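Paraflagellar rod component (PDB 6XYB) is of unknown function but binds magnesium, is specific to kinetoplastids and is probably a paraflagellar rod component. Local coordinates at residues P5-S10 against E86-E91; V9-N14 against A79-I84. One frame throughout, in Å; residues are numbered along the deposited sequence.

Interaction 1: residues P5-S10 against E86-E91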
ATOM      1  N   PRO C   5     -17.668  -2.369 -10.874  1.00 36.33           N
ATOM      2  CA  PRO C   5     -17.544  -2.325  -9.432  1.00 27.19           C
ATOM      3  C   PRO C   5     -16.083  -2.651  -9.089  1.00 24.25           C
ATOM      4  O   PRO C   5     -15.289  -3.133  -9.955  1.00 31.41           O
ATOM      5  CB  PRO C   5     -18.501  -3.425  -8.947  1.00 35.13           C
ATOM      6  CG  PRO C   5     -19.381  -3.700 -10.122  1.00 40.07           C
ATOM      7  CD  PRO C   5     -18.450  -3.531 -11.296  1.00 43.94           C
ATOM      8  N   ASN C   6     -15.800  -2.512  -7.818  1.00 19.58           N
ATOM      9  CA  ASN C   6     -14.464  -2.781  -7.252  1.00 17.84           C
ATOM     10  C   ASN C   6     -14.660  -3.873  -6.187  1.00 12.28           C
ATOM     11  O   ASN C   6     -15.794  -4.169  -5.776  1.00 16.95           O
ATOM     12  CB  ASN C   6     -13.857  -1.502  -6.655  1.00 16.66           C
ATOM     13  CG  ASN C   6     -13.352  -0.521  -7.694  1.00 20.62           C
ATOM     14  OD1 ASN C   6     -12.177  -0.493  -7.994  1.00 25.41           O
ATOM     15  ND2 ASN C   6     -14.232   0.265  -8.269  1.00 27.27           N
ATOM     16  N   LEU C   7     -13.568  -4.388  -5.674  1.00 13.99           N
ATOM     17  CA  LEU C   7     -13.566  -5.427  -4.649  1.00 15.37           C
ATOM     18  C   LEU C   7     -12.549  -5.017  -3.612  1.00 15.31           C
ATOM     19  O   LEU C   7     -11.482  -4.471  -3.948  1.00 18.22           O
ATOM     20  CB  LEU C   7     -13.199  -6.779  -5.313  1.00 18.14           C
ATOM     21  CG  LEU C   7     -13.089  -8.084  -4.562  1.00 22.80           C
ATOM     22  CD1 LEU C   7     -14.341  -8.424  -3.862  1.00 25.10           C
ATOM     23  CD2 LEU C   7     -12.739  -9.120  -5.610  1.00 24.81           C
ATOM     24  N   CYS C   8     -12.883  -5.246  -2.353  1.00 14.25           N
ATOM     25  CA  CYS C   8     -11.944  -5.069  -1.234  1.00 15.48           C
ATOM     26  C   CYS C   8     -11.831  -6.400  -0.511  1.00 16.01           C
ATOM     27  O   CYS C   8     -12.894  -6.936  -0.065  1.00 18.97           O
ATOM     28  CB  CYS C   8     -12.382  -3.971  -0.267  1.00 16.67           C
ATOM     29  SG  CYS C   8     -11.342  -3.860   1.226  1.00 20.94           S
ATOM     30  N   VAL C   9     -10.614  -6.913  -0.367  1.00 13.27           N
ATOM     31  CA  VAL C   9     -10.396  -8.099   0.462  1.00 13.32           C
ATOM     32  C   VAL C   9      -9.563  -7.638   1.662  1.00 12.32           C
ATOM     33  O   VAL C   9      -8.557  -6.923   1.513  1.00 16.02           O
ATOM     34  CB  VAL C   9      -9.666  -9.199  -0.277  1.00 13.64           C
ATOM     35  CG1 VAL C   9      -9.365 -10.404   0.612  1.00 15.98           C
ATOM     36  CG2 VAL C   9     -10.432  -9.668  -1.479  1.00 15.22           C
ATOM     37  N   SER C  10     -10.008  -8.017   2.855  1.00 12.20           N
ATOM     38  CA  SER C  10      -9.252  -7.643   4.046  1.00 12.48           C
ATOM     39  C   SER C  10      -8.861  -8.924   4.768  1.00 13.83           C
ATOM     40  O   SER C  10      -9.690  -9.837   4.837  1.00 16.56           O
ATOM     41  CB  SER C  10     -10.064  -6.725   4.933  1.00 15.20           C
ATOM     42  OG  SER C  10      -9.296  -6.193   5.988  1.00 18.60           O
ATOM     43  N   GLU C  86      -3.730 -14.143  -7.022  1.00 19.70           N
ATOM     44  CA  GLU C  86      -3.639 -15.048  -8.186  1.00 21.01           C
ATOM     45  C   GLU C  86      -5.041 -15.551  -8.553  1.00 23.62           C
ATOM     46  O   GLU C  86      -5.458 -15.523  -9.725  1.00 23.29           O
ATOM     47  CB  GLU C  86      -2.667 -16.200  -7.870  1.00 25.11           C
ATOM     48  CG  GLU C  86      -1.243 -15.753  -7.999  1.00 32.31           C
ATOM     49  CD  GLU C  86      -0.231 -16.854  -8.067  1.00 42.60           C
ATOM     50  OE1 GLU C  86      -0.622 -17.997  -7.711  1.00 52.22           O
ATOM     51  OE2 GLU C  86       0.915 -16.553  -8.538  1.00 42.63           O
ATOM     52  N   GLY C  87      -5.790 -15.912  -7.552  1.00 20.80           N
ATOM     53  CA  GLY C  87      -7.122 -16.458  -7.814  1.00 20.51           C
ATOM     54  C   GLY C  87      -8.069 -15.425  -8.402  1.00 20.06           C
ATOM     55  O   GLY C  87      -8.806 -15.692  -9.362  1.00 23.24           O
ATOM     56  N   LEU C  88      -8.053 -14.225  -7.829  1.00 19.12           N
ATOM     57  CA  LEU C  88      -8.876 -13.124  -8.344  1.00 19.37           C
ATOM     58  C   LEU C  88      -8.395 -12.695  -9.726  1.00 17.40           C
ATOM     59  O   LEU C  88      -9.290 -12.307 -10.535  1.00 20.36           O
ATOM     60  CB  LEU C  88      -8.902 -12.006  -7.325  1.00 19.19           C
ATOM     61  CG  LEU C  88      -9.709 -12.296  -6.074  1.00 17.99           C
ATOM     62  CD1 LEU C  88      -9.483 -11.183  -5.046  1.00 16.94           C
ATOM     63  CD2 LEU C  88     -11.166 -12.412  -6.430  1.00 17.18           C
ATOM     64  N   GLU C  89      -7.091 -12.752 -10.026  1.00 19.84           N
ATOM     65  CA  GLU C  89      -6.606 -12.287 -11.348  1.00 22.33           C
ATOM     66  C   GLU C  89      -7.269 -13.204 -12.393  1.00 25.50           C
ATOM     67  O   GLU C  89      -7.787 -12.679 -13.395  1.00 26.78           O
ATOM     68  CB  GLU C  89      -5.078 -12.230 -11.409  1.00 26.69           C
ATOM     69  CG  GLU C  89      -4.582 -11.458 -12.625  1.00 31.08           C
ATOM     70  CD  GLU C  89      -3.094 -11.422 -12.931  1.00 40.34           C
ATOM     71  OE1 GLU C  89      -2.270 -12.159 -12.289  1.00 41.29           O
ATOM     72  OE2 GLU C  89      -2.752 -10.609 -13.819  1.00 41.67           O
ATOM     73  N   GLY C  90      -7.304 -14.517 -12.148  1.00 22.80           N
ATOM     74  CA  GLY C  90      -7.892 -15.482 -13.104  1.00 23.48           C
ATOM     75  C   GLY C  90      -9.380 -15.241 -13.309  1.00 25.69           C
ATOM     76  O   GLY C  90      -9.893 -15.598 -14.393  1.00 34.89           O
ATOM     77  N   GLU C  91     -10.050 -14.661 -12.303  1.00 26.28           N
ATOM     78  CA  GLU C  91     -11.495 -14.329 -12.318  1.00 25.82           C
ATOM     79  C   GLU C  91     -11.764 -12.905 -12.827  1.00 25.18           C
ATOM     80  O   GLU C  91     -12.908 -12.517 -12.735  1.00 26.12           O
ATOM     81  CB  GLU C  91     -12.029 -14.508 -10.892  1.00 27.51           C
ATOM     82  CG  GLU C  91     -12.072 -15.975 -10.508  1.00 26.32           C
ATOM     83  CD  GLU C  91     -13.214 -16.756 -11.173  1.00 30.36           C
ATOM     84  OE1 GLU C  91     -14.430 -16.445 -10.940  1.00 29.14           O
ATOM     85  OE2 GLU C  91     -12.889 -17.676 -11.918  1.00 39.63           O
TER
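L88 meets L7 and V9 beside two aromatic neighbours, W93, which touches both leucines, and F115, which touches L88; between the segments themselves only aliphatic methyls meet. The contact belongs to a two-layer α+β fold, an antiparallel sheet with helices packed on it. Strand 6-13 lies inside the sheet, between 17-21 and 108-117, and L88 reaches it from the last turn of helix 74-90. L7 and L88 extend toward each other tip to tip, and their CD2 methyls close to 3.7 Å. L7 points at the helix from CB; with CG anti to the backbone N (chi1 180°), its CD2 is the methyl that meets L88. Of the two strand residues, L88 CD2 meets L7 alone, whereas CD1 meets both. V9 joins at a slant, with CG2 as its touching branch. The contact is small and entirely apolar, and all three residues are buried; T29 and L33 of helix 27-36 also border L88. On the strand, L7 and V9 alternate with N6, C8 and S10, which pack instead against helix 74-90 of the second subunit. N6 ND2 is hydrogen-bonded to E89 OE1 of the second subunit. Just past the helix end, E91 OE1 forms a salt bridge with R26 and a hydrogen bond with T29. Within the last turn, G90 N still donates to E86 O at 3.2 Å. L88 CD1 lies over the strand pair, 3.9 Å from L7 CD2 and 4.0 Å from V9 CG2.

Interaction 2: residues V9-N14 against A79-I84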
ATOM      1  N   VAL C   9     -10.614  -6.913  -0.367  1.00 13.27           N
ATOM      2  CA  VAL C   9     -10.396  -8.099   0.462  1.00 13.32           C
ATOM      3  C   VAL C   9      -9.563  -7.638   1.662  1.00 12.32           C
ATOM      4  O   VAL C   9      -8.557  -6.923   1.513  1.00 16.02           O
ATOM      5  CB  VAL C   9      -9.666  -9.199  -0.277  1.00 13.64           C
ATOM      6  CG1 VAL C   9      -9.365 -10.404   0.612  1.00 15.98           C
ATOM      7  CG2 VAL C   9     -10.432  -9.668  -1.479  1.00 15.22           C
ATOM      8  N   SER C  10     -10.008  -8.017   2.855  1.00 12.20           N
ATOM      9  CA  SER C  10      -9.252  -7.643   4.046  1.00 12.48           C
ATOM     10  C   SER C  10      -8.861  -8.924   4.768  1.00 13.83           C
ATOM     11  O   SER C  10      -9.690  -9.837   4.837  1.00 16.56           O
ATOM     12  CB  SER C  10     -10.064  -6.725   4.933  1.00 15.20           C
ATOM     13  OG  SER C  10      -9.296  -6.193   5.988  1.00 18.60           O
ATOM     14  N   ALA C  11      -7.684  -8.924   5.353  1.00 14.21           N
ATOM     15  CA  ALA C  11      -7.228 -10.102   6.105  1.00 14.64           C
ATOM     16  C   ALA C  11      -6.617  -9.592   7.415  1.00 13.94           C
ATOM     17  O   ALA C  11      -5.674  -8.778   7.352  1.00 15.81           O
ATOM     18  CB  ALA C  11      -6.226 -10.862   5.310  1.00 16.07           C
ATOM     19  N   THR C  12      -7.089 -10.158   8.526  1.00 16.28           N
ATOM     20  CA  THR C  12      -6.581  -9.871   9.851  1.00 15.76           C
ATOM     21  C   THR C  12      -6.007 -11.162  10.400  1.00 15.53           C
ATOM     22  O   THR C  12      -6.606 -12.200  10.232  1.00 18.18           O
ATOM     23  CB  THR C  12      -7.677  -9.250  10.733  1.00 19.65           C
ATOM     24  OG1 THR C  12      -8.083  -7.994  10.147  1.00 20.64           O
ATOM     25  CG2 THR C  12      -7.141  -8.978  12.126  1.00 21.00           C
ATOM     26  N   PHE C  13      -4.875 -11.037  11.040  1.00 18.25           N
ATOM     27  CA  PHE C  13      -4.179 -12.126  11.733  1.00 19.22           C
ATOM     28  C   PHE C  13      -3.770 -11.645  13.131  1.00 21.81           C
ATOM     29  O   PHE C  13      -3.441 -10.487  13.286  1.00 23.62           O
ATOM     30  CB  PHE C  13      -2.902 -12.461  11.000  1.00 18.75           C
ATOM     31  CG  PHE C  13      -3.084 -12.769   9.569  1.00 19.02           C
ATOM     32  CD1 PHE C  13      -3.311 -14.037   9.100  1.00 18.04           C
ATOM     33  CD2 PHE C  13      -3.013 -11.756   8.644  1.00 17.86           C
ATOM     34  CE1 PHE C  13      -3.545 -14.297   7.760  1.00 20.32           C
ATOM     35  CE2 PHE C  13      -3.202 -12.007   7.293  1.00 20.96           C
ATOM     36  CZ  PHE C  13      -3.479 -13.273   6.842  1.00 20.07           C
ATOM     37  N   ASN C  14      -3.768 -12.497  14.176  1.00 25.54           N
ATOM     38  CA  ASN C  14      -4.306 -13.837  14.263  1.00 27.48           C
ATOM     39  C   ASN C  14      -5.445 -13.858  15.268  1.00 32.61           C
ATOM     40  O   ASN C  14      -5.474 -13.042  16.192  1.00 30.68           O
ATOM     41  CB  ASN C  14      -3.192 -14.806  14.665  1.00 26.85           C
ATOM     42  CG  ASN C  14      -2.327 -15.168  13.476  1.00 29.62           C
ATOM     43  OD1 ASN C  14      -2.811 -15.735  12.510  1.00 28.43           O
ATOM     44  ND2 ASN C  14      -1.053 -14.821  13.512  1.00 34.32           N
ATOM     45  N   ALA C  79       1.813 -15.950   1.696  1.00 19.83           N
ATOM     46  CA  ALA C  79       1.194 -16.988   0.857  1.00 21.06           C
ATOM     47  C   ALA C  79      -0.324 -16.759   0.696  1.00 18.36           C
ATOM     48  O   ALA C  79      -0.853 -16.968  -0.372  1.00 20.90           O
ATOM     49  CB  ALA C  79       1.461 -18.355   1.468  1.00 22.14           C
ATOM     50  N   VAL C  80      -1.019 -16.428   1.741  1.00 20.71           N
ATOM     51  CA  VAL C  80      -2.490 -16.167   1.647  1.00 20.10           C
ATOM     52  C   VAL C  80      -2.716 -14.995   0.697  1.00 19.15           C
ATOM     53  O   VAL C  80      -3.594 -15.033  -0.195  1.00 19.16           O
ATOM     54  CB  VAL C  80      -3.079 -15.844   3.017  1.00 20.72           C
ATOM     55  CG1 VAL C  80      -4.486 -15.306   2.884  1.00 24.34           C
ATOM     56  CG2 VAL C  80      -3.040 -17.068   3.933  1.00 25.16           C
ATOM     57  N   PHE C  81      -1.937 -13.953   0.854  1.00 18.07           N
ATOM     58  CA  PHE C  81      -2.163 -12.770  -0.034  1.00 17.77           C
ATOM     59  C   PHE C  81      -1.906 -13.180  -1.487  1.00 17.86           C
ATOM     60  O   PHE C  81      -2.705 -12.791  -2.375  1.00 17.43           O
ATOM     61  CB  PHE C  81      -1.207 -11.619   0.277  1.00 17.43           C
ATOM     62  CG  PHE C  81      -1.333 -11.092   1.685  1.00 18.51           C
ATOM     63  CD1 PHE C  81      -2.548 -11.063   2.334  1.00 21.57           C
ATOM     64  CD2 PHE C  81      -0.232 -10.574   2.354  1.00 21.04           C
ATOM     65  CE1 PHE C  81      -2.635 -10.561   3.628  1.00 22.13           C
ATOM     66  CE2 PHE C  81      -0.329 -10.055   3.632  1.00 22.57           C
ATOM     67  CZ  PHE C  81      -1.523 -10.113   4.297  1.00 21.82           C
ATOM     68  N   LEU C  82      -0.765 -13.858  -1.767  1.00 18.76           N
ATOM     69  CA  LEU C  82      -0.490 -14.265  -3.166  1.00 21.49           C
ATOM     70  C   LEU C  82      -1.616 -15.125  -3.751  1.00 21.92           C
ATOM     71  O   LEU C  82      -1.999 -14.963  -4.930  1.00 22.24           O
ATOM     72  CB  LEU C  82       0.839 -15.030  -3.275  1.00 25.34           C
ATOM     73  CG  LEU C  82       1.992 -14.254  -3.871  1.00 31.59           C
ATOM     74  CD1 LEU C  82       3.118 -15.202  -4.256  1.00 29.19           C
ATOM     75  CD2 LEU C  82       1.583 -13.368  -5.037  1.00 26.34           C
ATOM     76  N   THR C  83      -2.121 -16.079  -2.975  1.00 21.84           N
ATOM     77  CA  THR C  83      -3.143 -17.013  -3.528  0.50 22.67           C
ATOM     78  C   THR C  83      -4.446 -16.227  -3.792  1.00 19.51           C
ATOM     79  O   THR C  83      -5.078 -16.485  -4.796  1.00 22.84           O
ATOM     80  CB  THR C  83      -3.355 -18.296  -2.702  0.50 26.83           C
ATOM     81  OG1 THR C  83      -4.032 -18.023  -1.469  0.50 30.06           O
ATOM     82  CG2 THR C  83      -2.078 -19.057  -2.405  0.50 30.87           C
ATOM     83  N   ILE C  84      -4.796 -15.266  -2.931  1.00 18.84           N
ATOM     84  CA  ILE C  84      -5.982 -14.395  -3.178  1.00 19.21           C
ATOM     85  C   ILE C  84      -5.753 -13.620  -4.477  1.00 18.12           C
ATOM     86  O   ILE C  84      -6.669 -13.528  -5.296  1.00 19.71           O
ATOM     87  CB  ILE C  84      -6.285 -13.474  -1.980  1.00 19.38           C
ATOM     88  CG1 ILE C  84      -6.669 -14.284  -0.729  1.00 21.78           C
ATOM     89  CG2 ILE C  84      -7.279 -12.369  -2.387  1.00 18.62           C
ATOM     90  CD1 ILE C  84      -6.649 -13.451   0.525  1.00 22.82           C
TER
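F81 reaches from helix 74-90 to A11 and F13 on strand 6-13. Its CB heads neither straight at the strand nor away from it; chi1 of -60° sets CG opposite the carbonyl carbon, and the ring then carries the far end inward. CE1 lies 4.0 Å from A11 CB, which sits at the ring edge in the ring plane, and also touches F13 CE2. At the tip, CZ comes to 3.9 Å from F13 CE2. The two phenylalanine side chains come from opposite directions and meet obliquely, F13 CE2 against CZ and CE1 of F81. A turn further along the helix, I84 meets V9 tip to tip. Here V9 uses CG1, which touches I84 CD1 at 4.1 Å and I84 CG2 equally closely. The segments run nearly antiparallel, 165° between directions, as a helix laid along an inner strand of the antiparallel sheet. F81 also packs on T111 and on F114 of the third subunit, and its side chain is about 7 Å from those of S98 and S100, magnesium-binding residues in this protein, although no magnesium is bound to them in this chain. With only carbon atoms meeting between strand and helix, shape and exclusion of water, rather than directional bonds, probably hold these two segments together.

How the interactions relate
Interactions 1 and 2 fasten the same two elements, strand 6-13 and helix 74-90, with centres 12 Å apart. Because the helix runs nearly against the strand, the early strand residues of interaction 1 meet the helix's C-terminal end, and the later ones of interaction 2 meet an earlier part of it. Both are buried core contacts, neither a surface one. V9 takes part in each, offering one methyl branch to L88 and the other to I84. Their chemistry differs: interaction 1 is purely aliphatic and small, whereas interaction 2 buries over twice the area and adds two phenylalanines. Both segment pairs also border the third subunit.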